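Local coordinates for protein binary enterotoxin of Clostridium perfringens component a (PDB 5WTZ) that probably transfers ADP-ribose from NAD+ to actin, as the enzymatic component of a two-part clostridial enterotoxin, at residues Q107-S112 with N116-E121. Sequence-based numbering, arbitrary orientation.
Sequences QNLESS and NIIDEE
Two backbone hydrogen bonds join the chain at L109 and S111 to the chain at I117 and D119. D119 N gives its hydrogen to L109 O over 2.8 Å, almost straight at 172°, and S111 N reaches I117 O, also over 2.8 Å. Together they bracket E110 and I118, whose backbones form a single antiparallel beta bridge with their CA atoms 4.8 Å apart. L109 O takes a second, softer approach from I118 CA, a CA-H...O contact of 3.3 Å.

The apolar part is small. The bent second torsion of I118 (chi2 -56°) folds CD1 back over L109, 3.4 Å from L109 O and 3.9 Å from L109 CB. L109 also rests on A204 of strand 201-211 and on A122, while I118 meets I123, so this side of the bridge merges with the protein interior. S111 CB sits beside I117 O, and D119 CB packs 3.8 Å from S111 CA.

Polar side chains fix the two arms rather than cross between them. N108 OD1 accepts from E110 N at 3.0 Å in an Asx turn, E110 forms a salt bridge with K201, and S111 OG bonds to L113 N. D119 holds CG anti to its backbone N (chi1 -175°), and OD2 caps A122 N.

The arrangement is a short loop closed on itself by one antiparallel bridge, leading straight into the N-cap of helix 120-130. It belongs to the connection from edge strand 92-98 to that helix in the N-terminal ADP-ribosyltransferase-like domain, away from the NAD site.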
loop_
_atom_site.group_PDB
_atom_site.type_symbol
_atom_site.label_atom_id
_atom_site.label_comp_id
_atom_site.label_asym_id
_atom_site.label_seq_id
_atom_site.Cartn_x
_atom_site.Cartn_y
_atom_site.Cartn_z
ATOM N N GLN A 107 -10.497 2.360 17.112
ATOM C CA GLN A 107 -11.074 3.029 18.273
ATOM C C GLN A 107 -11.901 4.241 17.865
ATOM O O GLN A 107 -11.534 4.981 16.949
ATOM C CB GLN A 107 -9.978 3.461 19.251
ATOM C CG GLN A 107 -10.516 4.129 20.516
ATOM C CD GLN A 107 -9.456 4.298 21.589
ATOM O OE1 GLN A 107 -8.264 4.232 21.303
ATOM N NE2 GLN A 107 -9.887 4.502 22.830
ATOM N N ASN A 108 -13.011 4.454 18.565
ATOM C CA ASN A 108 -13.865 5.597 18.304
ATOM C C ASN A 108 -13.220 6.896 18.775
ATOM O O ASN A 108 -12.785 6.995 19.922
ATOM C CB ASN A 108 -15.219 5.403 18.988
ATOM C CG ASN A 108 -16.344 6.123 18.271
ATOM O OD1 ASN A 108 -16.250 7.316 17.975
ATOM N ND2 ASN A 108 -17.413 5.393 17.972
ATOM N N LEU A 109 -13.161 7.894 17.896
ATOM C CA LEU A 109 -12.565 9.184 18.255
ATOM C C LEU A 109 -13.562 10.115 18.933
ATOM O O LEU A 109 -13.176 11.067 19.618
ATOM C CB LEU A 109 -11.980 9.861 17.017
ATOM C CG LEU A 109 -10.627 9.316 16.582
ATOM C CD1 LEU A 109 -10.283 9.784 15.176
ATOM C CD2 LEU A 109 -9.566 9.752 17.594
ATOM N N GLU A 110 -14.847 9.840 18.746
ATOM C CA GLU A 110 -15.887 10.639 19.367
ATOM C C GLU A 110 -15.939 10.327 20.854
ATOM O O GLU A 110 -15.993 9.163 21.244
ATOM C CB GLU A 110 -17.246 10.367 18.709
ATOM C CG GLU A 110 -17.844 11.585 18.028
ATOM C CD GLU A 110 -18.935 11.239 17.029
ATOM O OE1 GLU A 110 -19.801 10.400 17.355
ATOM O OE2 GLU A 110 -18.927 11.814 15.919
ATOM N N SER A 111 -15.891 11.359 21.685
ATOM C CA SER A 111 -16.113 11.173 23.109
ATOM C C SER A 111 -17.496 10.572 23.320
ATOM O O SER A 111 -18.426 10.862 22.563
ATOM C CB SER A 111 -15.990 12.495 23.860
ATOM O OG SER A 111 -16.633 12.424 25.116
ATOM N N SER A 112 -17.636 9.730 24.339
ATOM C CA SER A 112 -18.934 9.138 24.637
ATOM C C SER A 112 -19.851 10.129 25.355
ATOM O O SER A 112 -21.067 9.945 25.378
ATOM C CB SER A 112 -18.770 7.864 25.469
ATOM O OG SER A 112 -18.123 8.134 26.697
ATOM N N ASN A 116 -19.810 16.107 19.837
ATOM C CA ASN A 116 -19.112 17.222 19.204
ATOM C C ASN A 116 -17.635 17.270 19.593
ATOM O O ASN A 116 -16.871 18.080 19.057
ATOM C CB ASN A 116 -19.775 18.551 19.562
ATOM C CG ASN A 116 -20.866 18.943 18.582
ATOM O OD1 ASN A 116 -20.822 18.575 17.410
ATOM N ND2 ASN A 116 -21.854 19.695 19.062
ATOM N N ILE A 117 -17.233 16.393 20.510
ATOM C CA ILE A 117 -15.923 16.507 21.160
ATOM C C ILE A 117 -15.088 15.242 21.031
ATOM O O ILE A 117 -15.568 14.139 21.285
ATOM C CB ILE A 117 -16.103 16.882 22.658
ATOM C CG1 ILE A 117 -16.698 18.291 22.764
ATOM C CG2 ILE A 117 -14.794 16.820 23.420
ATOM C CD1 ILE A 117 -16.772 18.844 24.170
ATOM N N ILE A 118 -13.835 15.409 20.617
ATOM C CA ILE A 118 -12.927 14.285 20.419
ATOM C C ILE A 118 -12.437 13.749 21.761
ATOM O O ILE A 118 -12.096 14.516 22.660
ATOM C CB ILE A 118 -11.708 14.681 19.537
ATOM C CG1 ILE A 118 -12.124 14.861 18.077
ATOM C CG2 ILE A 118 -10.617 13.635 19.609
ATOM C CD1 ILE A 118 -12.804 13.650 17.476
ATOM N N ASP A 119 -12.395 12.426 21.884
ATOM C CA ASP A 119 -11.921 11.763 23.096
ATOM C C ASP A 119 -10.394 11.842 23.241
ATOM O O ASP A 119 -9.657 11.476 22.323
ATOM C CB ASP A 119 -12.382 10.305 23.089
ATOM C CG ASP A 119 -12.032 9.577 24.362
ATOM O OD1 ASP A 119 -12.829 9.649 25.318
ATOM O OD2 ASP A 119 -10.969 8.926 24.402
ATOM N N GLU A 120 -9.927 12.303 24.400
ATOM C CA GLU A 120 -8.505 12.566 24.610
ATOM C C GLU A 120 -7.644 11.309 24.523
ATOM O O GLU A 120 -6.599 11.318 23.883
ATOM C CB GLU A 120 -8.267 13.248 25.965
ATOM C CG GLU A 120 -6.784 13.306 26.352
ATOM C CD GLU A 120 -6.462 14.372 27.393
ATOM O OE1 GLU A 120 -7.006 15.496 27.295
ATOM O OE2 GLU A 120 -5.650 14.085 28.301
ATOM N N GLU A 121 -8.073 10.233 25.173
ATOM C CA GLU A 121 -7.296 8.996 25.142
ATOM C C GLU A 121 -7.302 8.402 23.750
ATOM O O GLU A 121 -6.289 7.884 23.280
ATOM C CB GLU A 121 -7.837 7.987 26.152
ATOM C CG GLU A 121 -7.099 6.664 26.143
ATOM C CD GLU A 121 -7.447 5.795 27.333
ATOM O OE1 GLU A 121 -7.986 6.333 28.327
ATOM O OE2 GLU A 121 -7.179 4.576 27.272
#